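PDB 4DY0: glia-derived nexin from Homo sapiens, which inhibits serine proteases such as thrombin, trypsin and urokinase, binds heparin, and promotes neurite extension by blocking thrombin. Local coordinates for residues A[21-24]-A[25-29]; A[237-241]-A[242-246]. All coordinates share one frame; numbering follows the deposited sequence.

Overall arrangement
Both contacts are local and come in series along the serpin chain. Contact 1 is the C-terminal end of helix 5-26 and the turn that leaves it; contact 2, more than two hundred residues later, is where strand 232-239 ends and its following loop turns back. Their centres lie about 16 Å apart, on the same side of the chain's centre, and their nearest atoms are about 6 Å apart without touching. The loop between strand 232-239 and helix 255-262 links them indirectly: I249 packs on T244 of contact 2, while I250 touches V24 and I253 accepts a hydrogen bond from N21 of contact 1. Both mark where a helix or strand gives way to a turn, away from the predicted reactive bond, R346-S347.

Contact 1. Residues A[21-24]-A[25-29]; sequences NQIV and KSRPH
K25 folds its side chain back along the helix over the carbonyl of N21, one turn earlier. Its CB starts 3.4 Å from N21 O; CG and CD then arch over the same oxygen without closing on it. The bend at chi3 (-80°) brings CE down again, to 3.0 Å from N21 O, a tight approach for a methylene. The tip passes beyond, with K25 NZ 4.2 Å from N21 CB and making no bond to N21 O. N21 O takes the helical bond from K25 N, and Q22 O the one from S26 N. I23 O is gripped twice: S26 OG donates at 2.8 Å, and R27 N arrives nearly in line with the C=O at 2.7 Å. R27 is the first residue to leave helical geometry, and in one of its two conformers NE forms a salt bridge with D30. V24 O faces P28, whose nitrogen has no hydrogen to give; P28 CA lies 3.3 Å away in a CA-H...O contact. The helix thus closes with a serine hydroxyl supplementing the last backbone bond at I23 O, and with a proline that has no N-H to offer V24 O and so halts the series.

Contact 2. Residues A[237-241]-A[242-246]; sequences ALPTE and SSTPL
A water joins E241 to T244 across the turn: it accepts the backbone N-H of E241 at 3.0 Å from N and lies 2.9 Å from T244 OG1. The chain here reverses in a type I beta turn from E241 to T244, closed by T244 N donating to E241 O at 3.0 Å with an N-H...O angle of 155°. The two branches of T244 do different work. With chi1 at -70°, OG1 lies opposite the carbonyl carbon and faces the water, while CG2, anti to the backbone N, is carried to P239. There T244 CG2 comes within 3.5 Å of P239 CB, the two side chains crossing obliquely, and P239 CG rests 3.3 Å from T244 O. Farther along, P239 CD lies 4.5 Å from L246 CD1, a loose apolar touch. Outside the turn, L218 and I249 also pack on T244, and R356 NH1 bonds to P239 O. A valine in place of T244 could keep the methyl against the proline, but would probably cost the water its hydroxyl partner, leaving E241 N as its one remaining link to the turn among the contacts described. At the end of strand 232-239, then, one direct backbone bond and one water bridge tie E241 to T244, while P239 packs against the methyl and carbonyl oxygen of T244.

Contact 1. Residues A[21-24]-A[25-29]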
ATOM      1  N   ASN A  21      -5.606   7.290  -5.494  1.00 24.23           N
ATOM      2  CA  ASN A  21      -5.885   8.491  -6.278  1.00 25.96           C
ATOM      3  C   ASN A  21      -7.009   9.323  -5.676  1.00 26.67           C
ATOM      4  O   ASN A  21      -7.047  10.545  -5.819  1.00 27.12           O
ATOM      5  CB  ASN A  21      -6.220   8.125  -7.724  1.00 24.03           C
ATOM      6  CG  ASN A  21      -5.025   7.581  -8.471  1.00 29.90           C
ATOM      7  OD1 ASN A  21      -3.879   7.824  -8.089  1.00 32.86           O
ATOM      8  ND2 ASN A  21      -5.281   6.844  -9.547  1.00 28.86           N
ATOM      9  N   GLN A  22      -7.928   8.652  -5.000  1.00 25.48           N
ATOM     10  CA  GLN A  22      -9.007   9.350  -4.330  1.00 27.09           C
ATOM     11  C   GLN A  22      -8.483  10.098  -3.125  1.00 24.75           C
ATOM     12  O   GLN A  22      -8.704  11.303  -2.979  1.00 24.13           O
ATOM     13  CB  GLN A  22     -10.060   8.361  -3.864  1.00 27.72           C
ATOM     14  CG  GLN A  22     -11.008   7.919  -4.934  1.00 30.21           C
ATOM     15  CD  GLN A  22     -12.218   7.267  -4.328  1.00 38.69           C
ATOM     16  OE1 GLN A  22     -12.583   6.154  -4.690  1.00 37.84           O
ATOM     17  NE2 GLN A  22     -12.836   7.947  -3.368  1.00 49.32           N
ATOM     18  N   ILE A  23      -7.792   9.368  -2.258  1.00 24.91           N
ATOM     19  CA  ILE A  23      -7.301   9.931  -1.009  1.00 27.06           C
ATOM     20  C   ILE A  23      -6.412  11.132  -1.291  1.00 25.42           C
ATOM     21  O   ILE A  23      -6.576  12.200  -0.709  1.00 30.11           O
ATOM     22  CB  ILE A  23      -6.523   8.885  -0.200  1.00 25.56           C
ATOM     23  CG1 ILE A  23      -7.423   7.684   0.103  1.00 23.74           C
ATOM     24  CG2 ILE A  23      -5.979   9.505   1.085  1.00 26.04           C
ATOM     25  CD1 ILE A  23      -6.675   6.452   0.578  1.00 23.04           C
ATOM     26  N   VAL A  24      -5.479  10.937  -2.210  1.00 26.08           N
ATOM     27  CA  VAL A  24      -4.527  11.963  -2.605  1.00 27.10           C
ATOM     28  C   VAL A  24      -5.199  13.216  -3.185  1.00 29.91           C
ATOM     29  O   VAL A  24      -4.725  14.338  -2.990  1.00 30.79           O
ATOM     30  CB  VAL A  24      -3.513  11.352  -3.594  1.00 30.66           C
ATOM     31  CG1 VAL A  24      -3.380  12.187  -4.853  1.00 28.60           C
ATOM     32  CG2 VAL A  24      -2.179  11.108  -2.900  1.00 28.21           C
ATOM     33  N   LYS A  25      -6.305  13.035  -3.894  1.00 30.20           N
ATOM     34  CA  LYS A  25      -7.069  14.186  -4.369  1.00 38.98           C
ATOM     35  C   LYS A  25      -7.759  14.911  -3.220  1.00 32.44           C
ATOM     36  O   LYS A  25      -7.925  16.128  -3.255  1.00 30.09           O
ATOM     37  CB  LYS A  25      -8.082  13.784  -5.450  1.00 43.86           C
ATOM     38  CG  LYS A  25      -7.764  14.357  -6.829  1.00 59.16           C
ATOM     39  CD  LYS A  25      -8.323  13.499  -7.960  1.00 66.00           C
ATOM     40  CE  LYS A  25      -7.424  12.294  -8.225  1.00 71.18           C
ATOM     41  NZ  LYS A  25      -7.712  11.613  -9.520  1.00 52.27           N
ATOM     42  N   SER A  26      -8.159  14.165  -2.197  1.00 32.13           N
ATOM     43  CA  SER A  26      -8.816  14.784  -1.051  1.00 33.94           C
ATOM     44  C   SER A  26      -7.794  15.375  -0.078  1.00 33.12           C
ATOM     45  O   SER A  26      -8.095  16.326   0.643  1.00 34.37           O
ATOM     46  CB  SER A  26      -9.737  13.786  -0.344  1.00 34.55           C
ATOM     47  OG  SER A  26      -9.006  12.928   0.510  1.00 43.22           O
ATOM     48  N   ARG A  27      -6.583  14.816  -0.078  0.50 28.31           N
ATOM     49  CA  ARG A  27      -5.513  15.257   0.818  0.50 28.32           C
ATOM     50  C   ARG A  27      -4.230  15.571   0.037  0.50 29.67           C
ATOM     51  O   ARG A  27      -3.231  14.859   0.147  0.50 24.45           O
ATOM     52  CB  ARG A  27      -5.229  14.179   1.868  0.50 29.30           C
ATOM     53  CG  ARG A  27      -6.461  13.629   2.589  0.50 30.49           C
ATOM     54  CD  ARG A  27      -7.152  14.700   3.420  0.50 35.23           C
ATOM     55  NE  ARG A  27      -6.223  15.346   4.345  0.50 41.16           N
ATOM     56  CZ  ARG A  27      -6.375  16.576   4.832  0.50 39.63           C
ATOM     57  NH1 ARG A  27      -5.466  17.074   5.663  0.50 31.55           N
ATOM     58  NH2 ARG A  27      -7.429  17.312   4.486  0.50 35.05           N
ATOM     59  N   PRO A  28      -4.249  16.653  -0.753  1.00 31.30           N
ATOM     60  CA  PRO A  28      -3.156  16.953  -1.678  1.00 28.38           C
ATOM     61  C   PRO A  28      -1.811  17.188  -0.998  1.00 28.83           C
ATOM     62  O   PRO A  28      -0.767  16.940  -1.603  1.00 29.23           O
ATOM     63  CB  PRO A  28      -3.618  18.244  -2.369  1.00 30.52           C
ATOM     64  CG  PRO A  28      -5.088  18.317  -2.131  1.00 31.19           C
ATOM     65  CD  PRO A  28      -5.335  17.645  -0.825  1.00 29.82           C
ATOM     66  N   HIS A  29      -1.832  17.659   0.247  1.00 30.90           N
ATOM     67  CA  HIS A  29      -0.600  18.098   0.912  1.00 29.19           C
ATOM     68  C   HIS A  29      -0.131  17.199   2.056  1.00 27.05           C
ATOM     69  O   HIS A  29       0.817  17.535   2.767  1.00 26.59           O
ATOM     70  CB  HIS A  29      -0.736  19.544   1.404  1.00 27.96           C
ATOM     71  CG  HIS A  29      -0.905  20.540   0.300  1.00 36.65           C
ATOM     72  ND1 HIS A  29      -1.666  21.682   0.434  1.00 41.44           N
ATOM     73  CD2 HIS A  29      -0.426  20.555  -0.967  1.00 39.04           C
ATOM     74  CE1 HIS A  29      -1.637  22.363  -0.697  1.00 45.78           C
ATOM     75  NE2 HIS A  29      -0.893  21.700  -1.565  1.00 41.53           N
TER

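Contact 2. Residues A[237-241]-A[242-246]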
ATOM      1  N   ALA A 237       8.878   9.128  -8.781  1.00 22.45           N
ATOM      2  CA  ALA A 237       8.559  10.128  -9.789  1.00 20.63           C
ATOM      3  C   ALA A 237       8.271  11.475  -9.136  1.00 22.29           C
ATOM      4  O   ALA A 237       7.624  11.549  -8.086  1.00 21.26           O
ATOM      5  CB  ALA A 237       7.375   9.679 -10.628  1.00 17.85           C
ATOM      6  N   LEU A 238       8.774  12.536  -9.752  1.00 21.42           N
ATOM      7  CA  LEU A 238       8.447  13.887  -9.326  1.00 22.07           C
ATOM      8  C   LEU A 238       8.594  14.812 -10.527  1.00 22.89           C
ATOM      9  O   LEU A 238       9.265  14.458 -11.501  1.00 23.35           O
ATOM     10  CB  LEU A 238       9.323  14.337  -8.147  1.00 21.16           C
ATOM     11  CG  LEU A 238      10.718  14.911  -8.408  1.00 21.87           C
ATOM     12  CD1 LEU A 238      11.233  15.587  -7.150  1.00 18.50           C
ATOM     13  CD2 LEU A 238      11.691  13.832  -8.875  1.00 20.43           C
ATOM     14  N   PRO A 239       7.955  15.994 -10.469  1.00 20.63           N
ATOM     15  CA  PRO A 239       7.881  16.893 -11.622  1.00 19.19           C
ATOM     16  C   PRO A 239       9.243  17.418 -12.046  1.00 20.08           C
ATOM     17  O   PRO A 239      10.127  17.602 -11.216  1.00 19.19           O
ATOM     18  CB  PRO A 239       7.016  18.057 -11.116  1.00 19.24           C
ATOM     19  CG  PRO A 239       6.347  17.545  -9.871  1.00 19.94           C
ATOM     20  CD  PRO A 239       7.310  16.569  -9.278  1.00 16.70           C
ATOM     21  N   THR A 240       9.398  17.666 -13.339  1.00 24.09           N
ATOM     22  CA  THR A 240      10.630  18.221 -13.865  1.00 24.46           C
ATOM     23  C   THR A 240      10.814  19.656 -13.399  1.00 23.35           C
ATOM     24  O   THR A 240      11.897  20.037 -12.973  1.00 22.94           O
ATOM     25  CB  THR A 240      10.639  18.188 -15.405  1.00 28.36           C
ATOM     26  OG1 THR A 240      10.477  16.836 -15.853  1.00 30.10           O
ATOM     27  CG2 THR A 240      11.949  18.755 -15.949  1.00 25.69           C
ATOM     28  N   GLU A 241       9.750  20.451 -13.481  1.00 21.98           N
ATOM     29  CA  GLU A 241       9.827  21.861 -13.113  1.00 24.73           C
ATOM     30  C   GLU A 241       9.288  22.083 -11.706  1.00 24.65           C
ATOM     31  O   GLU A 241       8.294  21.478 -11.314  1.00 25.15           O
ATOM     32  CB  GLU A 241       9.085  22.734 -14.138  1.00 23.98           C
ATOM     33  CG  GLU A 241       9.660  22.621 -15.547  1.00 27.83           C
ATOM     34  CD  GLU A 241       9.061  23.612 -16.529  1.00 34.76           C
ATOM     35  OE1 GLU A 241       8.396  24.574 -16.088  1.00 37.97           O
ATOM     36  OE2 GLU A 241       9.258  23.431 -17.749  1.00 37.05           O
ATOM     37  N   SER A 242       9.956  22.943 -10.944  1.00 26.82           N
ATOM     38  CA  SER A 242       9.556  23.183  -9.566  1.00 26.50           C
ATOM     39  C   SER A 242       8.219  23.914  -9.507  1.00 28.59           C
ATOM     40  O   SER A 242       7.542  23.896  -8.485  1.00 35.04           O
ATOM     41  CB  SER A 242      10.635  23.960  -8.808  1.00 31.44           C
ATOM     42  OG  SER A 242      10.612  25.338  -9.137  1.00 35.07           O
ATOM     43  N   SER A 243       7.835  24.539 -10.615  1.00 27.93           N
ATOM     44  CA  SER A 243       6.558  25.243 -10.693  1.00 26.33           C
ATOM     45  C   SER A 243       5.408  24.283 -10.983  1.00 23.99           C
ATOM     46  O   SER A 243       4.263  24.700 -11.135  1.00 27.73           O
ATOM     47  CB  SER A 243       6.614  26.340 -11.758  1.00 25.59           C
ATOM     48  OG  SER A 243       7.038  25.813 -13.006  1.00 31.07           O
ATOM     49  N   THR A 244       5.718  22.997 -11.065  1.00 24.13           N
ATOM     50  CA  THR A 244       4.697  21.975 -11.254  1.00 23.23           C
ATOM     51  C   THR A 244       4.438  21.263  -9.933  1.00 21.66           C
ATOM     52  O   THR A 244       5.344  20.643  -9.380  1.00 20.65           O
ATOM     53  CB  THR A 244       5.141  20.924 -12.292  1.00 23.18           C
ATOM     54  OG1 THR A 244       5.160  21.513 -13.595  1.00 26.38           O
ATOM     55  CG2 THR A 244       4.190  19.748 -12.295  1.00 19.62           C
ATOM     56  N   PRO A 245       3.200  21.344  -9.422  1.00 22.58           N
ATOM     57  CA  PRO A 245       2.875  20.623  -8.194  1.00 21.43           C
ATOM     58  C   PRO A 245       2.720  19.125  -8.456  1.00 20.66           C
ATOM     59  O   PRO A 245       2.307  18.727  -9.549  1.00 18.59           O
ATOM     60  CB  PRO A 245       1.535  21.240  -7.767  1.00 21.22           C
ATOM     61  CG  PRO A 245       0.919  21.719  -9.043  1.00 24.19           C
ATOM     62  CD  PRO A 245       2.061  22.127  -9.936  1.00 23.61           C
ATOM     63  N   LEU A 246       3.056  18.310  -7.457  1.00 21.97           N
ATOM     64  CA  LEU A 246       2.903  16.862  -7.555  1.00 20.94           C
ATOM     65  C   LEU A 246       1.486  16.497  -7.959  1.00 23.90           C
ATOM     66  O   LEU A 246       1.269  15.517  -8.668  1.00 28.16           O
ATOM     67  CB  LEU A 246       3.239  16.189  -6.221  1.00 19.66           C
ATOM     68  CG  LEU A 246       3.229  14.652  -6.221  1.00 22.00           C
ATOM     69  CD1 LEU A 246       4.205  14.092  -7.240  1.00 18.62           C
ATOM     70  CD2 LEU A 246       3.552  14.107  -4.842  1.00 21.39           C
TER
HETATM   71  O   HOH W   1       7.135  19.744 -14.877  1.00 24.14           O